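PDB 6Y2K: beta-galactosidase from Marinomonas sp. ef1, which hydrolyses beta-galactosides, releasing terminal galactose, as a cold-active GH42 glycoside hydrolase that assembles into hexamers. Local coordinates for residues V134-T139 against D238-Y243; A262-Y267 against F297-Y302; N307-I312 against G345-S350; L406-K411 against R613-V618. All blocks are in the same frame, centred on the assembly; numbering follows the deposited sequence.

Contact 1 (V134-T139 against D238-Y243); sequences VASWQT and DLVHNY
S136 and W137 share one acceptor on the neighbouring barrel strand. The carbonyl oxygen D238 O receives the hydroxyl S136 OG at 2.8 Å and the amide W137 N at 2.9 Å, from opposite faces of its plane. S136 reaches it because its hydroxyl lies anti to the backbone N (chi1 170°). The parallel pairing of strands 134-138 and 238-244 is completed by D238 N to A135 O, V240 N to W137 O and T139 N to V240 O, with a CA-H...O contact of 3.2 Å from Q138 CA to V240 O.

Apolar contact is modest: W137 CB and L239 CD2 lie alongside at 3.9 Å, both side chains pointing to helix 205-233, where they meet L230. On the other face of the sheet the amides of Q138 and N242 stack, planes 16° apart, with Q138 CD 3.5 Å from N242 CG. Q138 is held by R33 and the backbone of D140, N242 by N141. A leucine in place of Q138 would probably leave R33 without this acceptor and strip N242 of its flat amide partner.

At the C-terminal end H241 ND1 donates to T139 O at 2.7 Å, nearly in the ring plane, and H241 NE2 accepts from the amide of Y143. The imidazole thus gives a proton on one side and takes one on the other, which fixes its rotation from both nitrogens.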
loop_
_atom_site.group_PDB
_atom_site.type_symbol
_atom_site.label_atom_id
_atom_site.label_comp_id
_atom_site.label_asym_id
_atom_site.label_seq_id
_atom_site.Cartn_x
_atom_site.Cartn_y
_atom_site.Cartn_z
ATOM N N VAL A 134 -32.559 42.188 33.077
ATOM C CA VAL A 134 -32.736 40.746 32.877
ATOM C C VAL A 134 -33.810 40.485 31.828
ATOM O O VAL A 134 -34.990 40.746 32.058
ATOM C CB VAL A 134 -33.055 40.021 34.201
ATOM C CG1 VAL A 134 -33.302 38.530 33.973
ATOM C CG2 VAL A 134 -31.919 40.218 35.193
ATOM N N ALA A 135 -33.381 39.981 30.669
ATOM C CA ALA A 135 -34.281 39.657 29.566
ATOM C C ALA A 135 -34.651 38.178 29.518
ATOM O O ALA A 135 -35.669 37.811 28.923
ATOM C CB ALA A 135 -33.642 40.077 28.254
ATOM N N SER A 136 -33.844 37.338 30.170
ATOM C CA SER A 136 -33.928 35.895 30.013
ATOM C C SER A 136 -33.266 35.178 31.183
ATOM O O SER A 136 -32.389 35.748 31.838
ATOM C CB SER A 136 -33.226 35.515 28.703
ATOM O OG SER A 136 -33.065 34.117 28.571
ATOM N N TRP A 137 -33.673 33.931 31.432
ATOM C CA TRP A 137 -32.997 33.074 32.409
ATOM C C TRP A 137 -32.553 31.774 31.766
ATOM O O TRP A 137 -33.337 31.152 31.049
ATOM C CB TRP A 137 -33.925 32.716 33.573
ATOM C CG TRP A 137 -34.319 33.848 34.477
ATOM C CD1 TRP A 137 -35.298 34.767 34.254
ATOM C CD2 TRP A 137 -33.770 34.148 35.759
ATOM N NE1 TRP A 137 -35.385 35.628 35.312
ATOM C CE2 TRP A 137 -34.464 35.268 36.257
ATOM C CE3 TRP A 137 -32.764 33.569 36.547
ATOM C CZ2 TRP A 137 -34.185 35.831 37.509
ATOM C CZ3 TRP A 137 -32.484 34.125 37.793
ATOM C CH2 TRP A 137 -33.187 35.249 38.259
ATOM N N GLN A 138 -31.312 31.362 32.039
ATOM C CA GLN A 138 -30.837 30.004 31.728
ATOM C C GLN A 138 -30.943 29.163 32.990
ATOM O O GLN A 138 -30.355 29.516 34.017
ATOM C CB GLN A 138 -29.376 30.014 31.258
ATOM C CG GLN A 138 -28.803 28.617 30.989
ATOM C CD GLN A 138 -27.344 28.641 30.598
ATOM O OE1 GLN A 138 -27.010 29.039 29.490
ATOM N NE2 GLN A 138 -26.465 28.207 31.503
ATOM N N THR A 139 -31.677 28.053 32.928
ATOM C CA THR A 139 -31.726 27.110 34.048
ATOM C C THR A 139 -30.455 26.262 34.078
ATOM O O THR A 139 -30.111 25.641 33.084
ATOM C CB THR A 139 -32.938 26.177 33.956
ATOM O OG1 THR A 139 -32.984 25.570 32.659
ATOM C CG2 THR A 139 -34.225 26.960 34.205
ATOM N N ASP A 238 -37.638 35.288 28.768
ATOM C CA ASP A 238 -37.450 34.039 28.028
ATOM C C ASP A 238 -36.701 33.027 28.886
ATOM O O ASP A 238 -35.606 33.313 29.359
ATOM C CB ASP A 238 -36.646 34.265 26.744
ATOM C CG ASP A 238 -37.416 35.032 25.686
ATOM O OD1 ASP A 238 -38.635 34.833 25.545
ATOM O OD2 ASP A 238 -36.774 35.793 24.950
ATOM N N LEU A 239 -37.302 31.863 29.097
ATOM C CA LEU A 239 -36.644 30.778 29.831
ATOM C C LEU A 239 -36.015 29.835 28.813
ATOM O O LEU A 239 -36.672 29.403 27.858
ATOM C CB LEU A 239 -37.646 30.055 30.727
ATOM C CG LEU A 239 -38.477 30.972 31.649
ATOM C CD1 LEU A 239 -39.375 30.153 32.548
ATOM C CD2 LEU A 239 -37.574 31.871 32.482
ATOM N N VAL A 240 -34.738 29.533 29.028
ATOM C CA VAL A 240 -33.918 28.806 28.068
ATOM C C VAL A 240 -33.025 27.823 28.816
ATOM O O VAL A 240 -32.714 28.029 29.995
ATOM C CB VAL A 240 -33.082 29.800 27.206
ATOM C CG1 VAL A 240 -32.112 30.619 28.042
ATOM C CG2 VAL A 240 -32.337 29.096 26.075
ATOM N N HIS A 241 -32.651 26.741 28.137
ATOM C CA HIS A 241 -31.566 25.888 28.588
ATOM C C HIS A 241 -30.543 25.709 27.463
ATOM O O HIS A 241 -30.884 25.834 26.275
ATOM C CB HIS A 241 -32.066 24.531 29.094
ATOM C CG HIS A 241 -30.974 23.726 29.718
ATOM N ND1 HIS A 241 -30.450 24.033 30.955
ATOM C CD2 HIS A 241 -30.223 22.709 29.232
ATOM C CE1 HIS A 241 -29.451 23.212 31.221
ATOM N NE2 HIS A 241 -29.290 22.401 30.191
ATOM N N ASN A 242 -29.287 25.458 27.845
ATOM C CA ASN A 242 -28.192 25.289 26.883
ATOM C C ASN A 242 -27.852 23.801 26.680
ATOM O O ASN A 242 -27.232 23.170 27.528
ATOM C CB ASN A 242 -26.962 26.155 27.243
ATOM C CG ASN A 242 -26.383 25.863 28.623
ATOM O OD1 ASN A 242 -27.091 25.466 29.553
ATOM N ND2 ASN A 242 -25.076 26.071 28.760
ATOM N N TYR A 243 -28.297 23.271 25.540
ATOM C CA TYR A 243 -28.084 21.878 25.143
ATOM C C TYR A 243 -26.743 21.721 24.426
ATOM O O TYR A 243 -26.045 22.708 24.163
ATOM C CB TYR A 243 -29.224 21.407 24.237
ATOM C CG TYR A 243 -30.603 21.654 24.805
ATOM C CD1 TYR A 243 -30.967 21.129 26.041
ATOM C CD2 TYR A 243 -31.554 22.396 24.098
ATOM C CE1 TYR A 243 -32.239 21.343 26.569
ATOM C CE2 TYR A 243 -32.831 22.612 24.615
ATOM C CZ TYR A 243 -33.170 22.085 25.854
ATOM O OH TYR A 243 -34.442 22.297 26.376
#

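Contact 2 (A262-Y267 against F297-Y302); sequences ASWDSY and FHHDLY
W264 and three side chains of helix 294-305 make up the tight part. H298 CB sits over one face of the indole, 3.4 Å from the centroid of the W264 six-membered ring and 10° off its normal, while S266 CB lies over the opposite face, toward its rim. Y302 lies against the root of the same side chain, its CD2 3.4 Å from W264 CB. At the indole edge, W264 NE1 donates to H299 ND1 at 3.0 Å. The acceptor lies in the indole plane, but the donor is tilted out of the imidazole plane. This bond makes ND1 the acceptor of H299, leaving NE2 for E340. W264 CG is placed between its backbone N and carbonyl carbon (chi1 83°), which puts the indole against H298, H299 and Y302.

Packing is looser beyond this core, although every touching residue is buried. The imidazole of H298 only partly overlaps the indole, an offset stack with W264 and H298 centroids 4.9 Å apart, with F246 as its edge-to-face partner. At the strand start A262 brings a single methyl, CB, which still comes within 3.1 Å of Y302 O.

Strands 261-266 and 310-315, barrel neighbours, are linked through helix 294-305, after two shorter helices, in a beta-alpha-beta crossover, the repeating element of the TIM barrel, packed here by an aromatic cluster.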
loop_
_atom_site.group_PDB
_atom_site.type_symbol
_atom_site.label_atom_id
_atom_site.label_comp_id
_atom_site.label_asym_id
_atom_site.label_seq_id
_atom_site.Cartn_x
_atom_site.Cartn_y
_atom_site.Cartn_z
ATOM N N ALA A 262 -34.832 27.016 22.785
ATOM C CA ALA A 262 -33.788 25.996 22.823
ATOM C C ALA A 262 -32.494 26.675 22.422
ATOM O O ALA A 262 -32.418 27.272 21.353
ATOM C CB ALA A 262 -34.106 24.865 21.865
ATOM N N SER A 263 -31.488 26.611 23.285
ATOM C CA SER A 263 -30.158 27.086 22.934
ATOM C C SER A 263 -29.199 25.920 22.972
ATOM O O SER A 263 -29.483 24.898 23.601
ATOM C CB SER A 263 -29.680 28.196 23.867
ATOM O OG SER A 263 -29.359 27.716 25.152
ATOM N N TRP A 264 -28.073 26.061 22.285
ATOM C CA TRP A 264 -27.061 25.013 22.327
ATOM C C TRP A 264 -25.646 25.525 22.167
ATOM O O TRP A 264 -25.417 26.697 21.837
ATOM C CB TRP A 264 -27.402 23.876 21.350
ATOM C CG TRP A 264 -26.993 24.106 19.945
ATOM C CD1 TRP A 264 -27.572 24.957 19.053
ATOM C CD2 TRP A 264 -25.931 23.446 19.249
ATOM N NE1 TRP A 264 -26.925 24.881 17.840
ATOM C CE2 TRP A 264 -25.914 23.958 17.931
ATOM C CE3 TRP A 264 -25.001 22.459 19.606
ATOM C CZ2 TRP A 264 -24.988 23.532 16.975
ATOM C CZ3 TRP A 264 -24.072 22.035 18.656
ATOM C CH2 TRP A 264 -24.080 22.565 17.354
ATOM N N ASP A 265 -24.705 24.627 22.449
ATOM C CA ASP A 265 -23.313 24.965 22.624
ATOM C C ASP A 265 -22.495 24.262 21.545
ATOM O O ASP A 265 -22.330 23.039 21.586
ATOM C CB ASP A 265 -22.872 24.557 24.038
ATOM C CG ASP A 265 -23.665 25.273 25.139
ATOM O OD1 ASP A 265 -24.296 26.300 24.848
ATOM O OD2 ASP A 265 -23.651 24.824 26.306
ATOM N N SER A 266 -21.997 25.052 20.591
ATOM C CA SER A 266 -21.375 24.559 19.366
ATOM C C SER A 266 -19.869 24.757 19.383
ATOM O O SER A 266 -19.367 25.893 19.380
ATOM C CB SER A 266 -21.947 25.267 18.137
ATOM O OG SER A 266 -21.349 24.752 16.948
ATOM N N TYR A 267 -19.151 23.636 19.369
ATOM C CA TYR A 267 -17.707 23.636 19.337
ATOM C C TYR A 267 -17.246 22.706 18.218
ATOM O O TYR A 267 -16.805 21.585 18.485
ATOM C CB TYR A 267 -17.169 23.214 20.696
ATOM C CG TYR A 267 -17.546 24.154 21.815
ATOM C CD1 TYR A 267 -16.836 25.337 22.023
ATOM C CD2 TYR A 267 -18.614 23.868 22.667
ATOM C CE1 TYR A 267 -17.173 26.204 23.045
ATOM C CE2 TYR A 267 -18.959 24.730 23.696
ATOM C CZ TYR A 267 -18.237 25.897 23.879
ATOM O OH TYR A 267 -18.554 26.749 24.903
ATOM N N PHE A 297 -26.932 20.084 11.751
ATOM C CA PHE A 297 -27.750 19.017 12.326
ATOM C C PHE A 297 -28.411 19.466 13.629
ATOM O O PHE A 297 -29.613 19.291 13.816
ATOM C CB PHE A 297 -26.910 17.753 12.576
ATOM C CG PHE A 297 -27.724 16.575 13.046
ATOM C CD1 PHE A 297 -28.312 15.710 12.131
ATOM C CD2 PHE A 297 -27.930 16.345 14.404
ATOM C CE1 PHE A 297 -29.077 14.639 12.554
ATOM C CE2 PHE A 297 -28.698 15.264 14.834
ATOM C CZ PHE A 297 -29.263 14.409 13.909
ATOM N N HIS A 298 -27.613 20.057 14.510
ATOM C CA HIS A 298 -28.080 20.500 15.816
ATOM C C HIS A 298 -28.916 21.787 15.765
ATOM O O HIS A 298 -29.862 21.931 16.534
ATOM C CB HIS A 298 -26.892 20.638 16.761
ATOM C CG HIS A 298 -26.232 19.331 17.044
ATOM N ND1 HIS A 298 -25.115 18.901 16.363
ATOM C CD2 HIS A 298 -26.575 18.326 17.884
ATOM C CE1 HIS A 298 -24.784 17.693 16.787
ATOM N NE2 HIS A 298 -25.651 17.321 17.709
ATOM N N HIS A 299 -28.585 22.705 14.864
ATOM C CA HIS A 299 -29.416 23.900 14.682
ATOM C C HIS A 299 -30.863 23.477 14.349
ATOM O O HIS A 299 -31.812 23.993 14.929
ATOM C CB HIS A 299 -28.907 24.792 13.556
ATOM C CG HIS A 299 -27.536 25.349 13.769
ATOM N ND1 HIS A 299 -27.090 25.801 14.988
ATOM C CD2 HIS A 299 -26.528 25.572 12.894
ATOM C CE1 HIS A 299 -25.859 26.269 14.861
ATOM N NE2 HIS A 299 -25.490 26.134 13.600
ATOM N N ASP A 300 -31.013 22.525 13.428
ATOM C CA ASP A 300 -32.341 22.022 13.029
ATOM C C ASP A 300 -33.044 21.198 14.125
ATOM O O ASP A 300 -34.249 21.360 14.352
ATOM C CB ASP A 300 -32.248 21.219 11.715
ATOM C CG ASP A 300 -31.883 22.091 10.500
ATOM O OD1 ASP A 300 -32.128 23.333 10.526
ATOM O OD2 ASP A 300 -31.340 21.525 9.515
ATOM N N LEU A 301 -32.303 20.323 14.795
ATOM C CA LEU A 301 -32.847 19.557 15.926
ATOM C C LEU A 301 -33.361 20.494 17.034
ATOM O O LEU A 301 -34.490 20.345 17.515
ATOM C CB LEU A 301 -31.781 18.606 16.485
ATOM C CG LEU A 301 -32.046 17.845 17.788
ATOM C CD1 LEU A 301 -33.158 16.820 17.629
ATOM C CD2 LEU A 301 -30.758 17.171 18.234
ATOM N N TYR A 302 -32.544 21.468 17.408
ATOM C CA TYR A 302 -32.887 22.360 18.524
ATOM C C TYR A 302 -33.889 23.462 18.156
ATOM O O TYR A 302 -34.651 23.899 19.020
ATOM C CB TYR A 302 -31.621 22.901 19.210
ATOM C CG TYR A 302 -30.805 21.797 19.895
ATOM C CD1 TYR A 302 -31.422 20.857 20.723
ATOM C CD2 TYR A 302 -29.423 21.687 19.712
ATOM C CE1 TYR A 302 -30.700 19.834 21.335
ATOM C CE2 TYR A 302 -28.690 20.671 20.338
ATOM C CZ TYR A 302 -29.336 19.750 21.151
ATOM O OH TYR A 302 -28.656 18.728 21.802
#

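Contact 3 (N307-I312 against G345-S350); sequences NGRLWI and GAELVS
E347 OE1 is gripped by two donors from across the contact. R309 NH2 reaches its syn lone pair at 3.0 Å along an almost straight bond, and W311 NE1 comes from above the carboxylate plane at 2.8 Å. R309 NE meets the other oxygen, E347 OE2, at 2.9 Å, which makes a side-on salt bridge with guanidinium and carboxylate nearly coplanar (28° apart). A bend in the arginine chain at chi3 (63°) brings this edge round to E347, while R309 NH1 goes to D238. Cut back to an alanine, E347 would probably leave the indole N-H without its acceptor and R309 short of one of its two acidic partners.

Beside the polar group, L348 CD2 lies over one face of W311, 3.9 Å from the centroid of its six-membered ring. On the other side of the sheet I312 CD1 touches A346 CB at 3.9 Å, and helix 333-343 covers this side through A341. E347 N bonds to L310 O, I312 N to L348 O, and S350 N to I312 O. L348 N, by contrast, is buried without a partner. A water accepts from L310 N at 3.0 Å and lies close to G308 O and G345 O.

Each strand follows a helix ended by a Schellman motif, with N307 and G345 as the C-prime residues. Strand 310-315, helix 333-343 and strand 348-352 form the last beta-alpha-beta crossover of the eight-stranded TIM barrel.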
loop_
_atom_site.group_PDB
_atom_site.type_symbol
_atom_site.label_atom_id
_atom_site.label_comp_id
_atom_site.label_asym_id
_atom_site.label_seq_id
_atom_site.Cartn_x
_atom_site.Cartn_y
_atom_site.Cartn_z
ATOM N N ASN A 307 -39.577 24.828 19.582
ATOM C CA ASN A 307 -40.827 25.178 18.915
ATOM C C ASN A 307 -40.656 26.412 18.014
ATOM O O ASN A 307 -41.460 27.349 18.045
ATOM C CB ASN A 307 -41.933 25.355 19.967
ATOM C CG ASN A 307 -42.256 24.054 20.682
ATOM O OD1 ASN A 307 -42.736 23.103 20.065
ATOM N ND2 ASN A 307 -41.980 24.000 21.986
ATOM N N GLY A 308 -39.590 26.398 17.211
ATOM C CA GLY A 308 -39.260 27.509 16.302
ATOM C C GLY A 308 -38.159 28.448 16.769
ATOM O O GLY A 308 -37.493 29.076 15.943
ATOM N N ARG A 309 -37.953 28.541 18.087
ATOM C CA ARG A 309 -36.996 29.483 18.675
ATOM C C ARG A 309 -35.649 28.831 19.058
ATOM O O ARG A 309 -35.582 27.980 19.963
ATOM C CB ARG A 309 -37.629 30.147 19.889
ATOM C CG ARG A 309 -38.884 30.942 19.537
ATOM C CD ARG A 309 -39.284 31.884 20.658
ATOM N NE ARG A 309 -38.263 32.898 20.908
ATOM C CZ ARG A 309 -38.183 33.646 22.013
ATOM N NH1 ARG A 309 -39.057 33.498 23.010
ATOM N NH2 ARG A 309 -37.214 34.547 22.129
ATOM N N LEU A 310 -34.598 29.259 18.358
ATOM C CA LEU A 310 -33.251 28.704 18.463
ATOM C C LEU A 310 -32.277 29.812 18.800
ATOM O O LEU A 310 -32.299 30.847 18.139
ATOM C CB LEU A 310 -32.837 28.117 17.109
ATOM C CG LEU A 310 -31.379 27.662 16.922
ATOM C CD1 LEU A 310 -31.092 26.446 17.791
ATOM C CD2 LEU A 310 -31.091 27.357 15.461
ATOM N N TRP A 311 -31.439 29.589 19.817
ATOM C CA TRP A 311 -30.242 30.384 20.075
ATOM C C TRP A 311 -29.020 29.463 20.069
ATOM O O TRP A 311 -29.143 28.250 20.255
ATOM C CB TRP A 311 -30.272 31.059 21.453
ATOM C CG TRP A 311 -31.356 32.071 21.724
ATOM C CD1 TRP A 311 -32.277 32.568 20.855
ATOM C CD2 TRP A 311 -31.594 32.726 22.972
ATOM N NE1 TRP A 311 -33.094 33.478 21.484
ATOM C CE2 TRP A 311 -32.689 33.598 22.789
ATOM C CE3 TRP A 311 -30.990 32.652 24.232
ATOM C CZ2 TRP A 311 -33.202 34.394 23.828
ATOM C CZ3 TRP A 311 -31.501 33.446 25.274
ATOM C CH2 TRP A 311 -32.592 34.312 25.055
ATOM N N ILE A 312 -27.844 30.046 19.864
ATOM C CA ILE A 312 -26.590 29.384 20.188
ATOM C C ILE A 312 -26.088 30.124 21.428
ATOM O O ILE A 312 -25.689 31.281 21.335
ATOM C CB ILE A 312 -25.559 29.450 19.033
ATOM C CG1 ILE A 312 -25.881 28.412 17.943
ATOM C CG2 ILE A 312 -24.145 29.151 19.546
ATOM C CD1 ILE A 312 -27.240 28.528 17.291
ATOM N N GLY A 345 -32.019 29.976 11.311
ATOM C CA GLY A 345 -33.032 30.714 12.075
ATOM C C GLY A 345 -32.643 31.112 13.487
ATOM O O GLY A 345 -33.499 31.536 14.262
ATOM N N ALA A 346 -31.363 30.988 13.844
ATOM C CA ALA A 346 -30.929 31.380 15.174
ATOM C C ALA A 346 -31.215 32.864 15.379
ATOM O O ALA A 346 -30.840 33.682 14.536
ATOM C CB ALA A 346 -29.447 31.106 15.366
ATOM N N GLU A 347 -31.907 33.190 16.474
ATOM C CA GLU A 347 -32.176 34.585 16.851
ATOM C C GLU A 347 -30.907 35.246 17.357
ATOM O O GLU A 347 -30.672 36.437 17.116
ATOM C CB GLU A 347 -33.217 34.657 17.973
ATOM C CG GLU A 347 -34.581 34.060 17.650
ATOM C CD GLU A 347 -35.576 34.192 18.804
ATOM O OE1 GLU A 347 -35.191 34.590 19.932
ATOM O OE2 GLU A 347 -36.766 33.870 18.587
ATOM N N LEU A 348 -30.105 34.460 18.075
ATOM C CA LEU A 348 -28.956 34.947 18.819
ATOM C C LEU A 348 -27.814 33.949 18.689
ATOM O O LEU A 348 -28.051 32.761 18.803
ATOM C CB LEU A 348 -29.350 35.070 20.289
ATOM C CG LEU A 348 -28.268 35.420 21.305
ATOM C CD1 LEU A 348 -27.721 36.807 21.005
ATOM C CD2 LEU A 348 -28.852 35.339 22.705
ATOM N N VAL A 349 -26.597 34.441 18.453
ATOM C CA VAL A 349 -25.376 33.640 18.563
ATOM C C VAL A 349 -24.485 34.266 19.630
ATOM O O VAL A 349 -24.012 35.397 19.465
ATOM C CB VAL A 349 -24.623 33.565 17.218
ATOM C CG1 VAL A 349 -23.235 32.947 17.380
ATOM C CG2 VAL A 349 -25.454 32.779 16.214
ATOM N N SER A 350 -24.265 33.528 20.715
ATOM C CA SER A 350 -23.487 34.003 21.853
ATOM C C SER A 350 -22.164 33.235 21.947
ATOM O O SER A 350 -22.161 32.004 21.925
ATOM C CB SER A 350 -24.326 33.884 23.143
ATOM O OG SER A 350 -23.539 33.981 24.314
HETATM O O HOH W 1 -35.478 30.858 15.974
#

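Contact 4 (L406-K411 against R613-V618); sequences LPSAGK and RERGNV
The guanidinium groups of R613 and R615 meet the 406-411 segment chiefly with their edges, each turned to backbone carbonyls. R613 is end-on: NH1 and NH2 straddle S408 O, at 2.9 Å and 2.8 Å, with the oxygen exactly in the guanidinium plane. Its chain is extended from CG to NE, which carries the group out from the strand to the loop. R615 has L406 O and P407 O at its edge, in plane, and bonds the first from NH2 at 2.9 Å along a nearly straight line (171°). A bend at chi3 (64°) turns that edge back toward the loop. S408 OG approaches the group obliquely, 3.1 Å from R615 NE, at an angle too poor for a hydrogen bond.

Apolar contact is mainly at the hairpin turn. L406 CD1 touches V618 CG2 at 3.9 Å, and P407 CG rests against G616 CA at 3.8 Å. G616 occupies the second position of a type II' turn from R615 to V618, which joins strands 610-615 and 618-623. Its positive phi favours glycine, and a beta carbon there would press on the proline ring. A water further along donates to both A409 O and E614 O.

Further carbonyls complete the two sites: F342 and M404 for R615, S343 and V453 for R613. The two positive charges are therefore bonded largely to main-chain oxygens, two of them, of F342 and S343, at the C-terminal end of helix 333-343, where the helix dipole would be expected to favour a cation.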
loop_
_atom_site.group_PDB
_atom_site.type_symbol
_atom_site.label_atom_id
_atom_site.label_comp_id
_atom_site.label_asym_id
_atom_site.label_seq_id
_atom_site.Cartn_x
_atom_site.Cartn_y
_atom_site.Cartn_z
ATOM N N LEU A 406 -37.660 36.438 9.569
ATOM C CA LEU A 406 -37.627 35.697 8.298
ATOM C C LEU A 406 -37.964 34.223 8.531
ATOM O O LEU A 406 -37.517 33.645 9.530
ATOM C CB LEU A 406 -36.251 35.775 7.627
ATOM C CG LEU A 406 -35.866 37.049 6.877
ATOM C CD1 LEU A 406 -34.393 36.978 6.494
ATOM C CD2 LEU A 406 -36.750 37.248 5.655
ATOM N N PRO A 407 -38.747 33.611 7.624
ATOM C CA PRO A 407 -39.071 32.197 7.810
ATOM C C PRO A 407 -37.821 31.312 7.792
ATOM O O PRO A 407 -36.825 31.657 7.154
ATOM C CB PRO A 407 -40.019 31.872 6.644
ATOM C CG PRO A 407 -39.897 32.998 5.683
ATOM C CD PRO A 407 -39.401 34.189 6.435
ATOM N N SER A 408 -37.872 30.219 8.549
ATOM C CA SER A 408 -36.737 29.314 8.702
ATOM C C SER A 408 -37.011 27.847 8.386
ATOM O O SER A 408 -36.059 27.084 8.243
ATOM C CB SER A 408 -36.187 29.444 10.123
ATOM O OG SER A 408 -35.729 30.767 10.349
ATOM N N ALA A 409 -38.278 27.446 8.259
ATOM C CA ALA A 409 -38.623 26.033 8.111
ATOM C C ALA A 409 -38.245 25.493 6.737
ATOM O O ALA A 409 -38.395 26.184 5.729
ATOM C CB ALA A 409 -40.106 25.811 8.363
ATOM N N GLY A 410 -37.742 24.265 6.712
ATOM C CA GLY A 410 -37.580 23.504 5.470
ATOM C C GLY A 410 -38.863 22.774 5.113
ATOM O O GLY A 410 -39.762 22.634 5.948
ATOM N N LYS A 411 -38.953 22.323 3.865
ATOM C CA LYS A 411 -40.074 21.497 3.401
ATOM C C LYS A 411 -39.781 19.997 3.478
ATOM O O LYS A 411 -40.645 19.177 3.143
ATOM C CB LYS A 411 -40.451 21.884 1.972
ATOM C CG LYS A 411 -40.758 23.360 1.847
ATOM C CD LYS A 411 -41.539 23.681 0.590
ATOM C CE LYS A 411 -41.864 25.168 0.543
ATOM N NZ LYS A 411 -42.965 25.427 -0.422
ATOM N N ARG A 613 -28.530 27.071 2.496
ATOM C CA ARG A 613 -29.815 27.062 3.192
ATOM C C ARG A 613 -30.557 28.362 2.879
ATOM O O ARG A 613 -29.923 29.389 2.626
ATOM C CB ARG A 613 -29.627 26.880 4.708
ATOM C CG ARG A 613 -30.897 26.422 5.397
ATOM C CD ARG A 613 -30.721 26.065 6.868
ATOM N NE ARG A 613 -31.894 25.327 7.317
ATOM C CZ ARG A 613 -33.093 25.852 7.582
ATOM N NH1 ARG A 613 -34.089 25.039 7.933
ATOM N NH2 ARG A 613 -33.318 27.169 7.506
ATOM N N GLU A 614 -31.888 28.294 2.871
ATOM C CA GLU A 614 -32.738 29.454 2.582
ATOM C C GLU A 614 -33.537 29.913 3.795
ATOM O O GLU A 614 -33.987 29.095 4.593
ATOM C CB GLU A 614 -33.724 29.122 1.467
ATOM C CG GLU A 614 -33.055 28.704 0.171
ATOM C CD GLU A 614 -34.026 28.581 -0.996
ATOM O OE1 GLU A 614 -33.539 28.412 -2.131
ATOM O OE2 GLU A 614 -35.264 28.663 -0.789
ATOM N N ARG A 615 -33.707 31.229 3.907
ATOM C CA ARG A 615 -34.702 31.843 4.788
ATOM C C ARG A 615 -35.525 32.830 3.964
ATOM O O ARG A 615 -35.055 33.926 3.646
ATOM C CB ARG A 615 -34.026 32.556 5.958
ATOM C CG ARG A 615 -33.385 31.591 6.946
ATOM C CD ARG A 615 -32.890 32.283 8.206
ATOM N NE ARG A 615 -33.985 32.870 8.985
ATOM C CZ ARG A 615 -33.833 33.664 10.046
ATOM N NH1 ARG A 615 -32.625 33.989 10.502
ATOM N NH2 ARG A 615 -34.911 34.134 10.667
ATOM N N GLY A 616 -36.737 32.419 3.600
ATOM C CA GLY A 616 -37.585 33.188 2.690
ATOM C C GLY A 616 -36.883 33.460 1.371
ATOM O O GLY A 616 -36.519 32.531 0.652
ATOM N N ASN A 617 -36.645 34.742 1.103
ATOM C CA ASN A 617 -35.998 35.225 -0.119
ATOM C C ASN A 617 -34.468 35.342 -0.008
ATOM O O ASN A 617 -33.815 35.804 -0.941
ATOM C CB ASN A 617 -36.623 36.573 -0.574
ATOM C CG ASN A 617 -36.244 37.762 0.315
ATOM O OD1 ASN A 617 -35.744 38.771 -0.176
ATOM N ND2 ASN A 617 -36.504 37.659 1.613
ATOM N N VAL A 618 -33.890 34.936 1.129
ATOM C CA VAL A 618 -32.430 35.016 1.339
ATOM C C VAL A 618 -31.805 33.618 1.179
ATOM O O VAL A 618 -32.342 32.635 1.709
ATOM C CB VAL A 618 -32.084 35.606 2.725
ATOM C CG1 VAL A 618 -30.573 35.754 2.903
ATOM C CG2 VAL A 618 -32.776 36.949 2.914
HETATM O O HOH W 2 -35.784 27.029 4.571
#

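Overall arrangement
Followed from the N terminus, the four contacts come in series: each closes before the next opens, so none nests or crosses. Contact 1 closes a loop of 98 residues, rich in helix, between neighbouring barrel strands. Contacts 2 and 3 close loops of 29 and 32 residues, and contact 4 spans 201, bringing the loop before strand 412-415 to the late hairpin. Contacts 1 to 3 share the barrel sheet: H241 bonds to S263, A262 pairs with R309 and W311, and a salt bridge joins D238 to R309. Contact 4 stays about 14 Å from contact 1 (nearest atoms) but touches contact 3, where S408 and R615 meet G345, tying the C-terminal antiparallel sheet to the barrel.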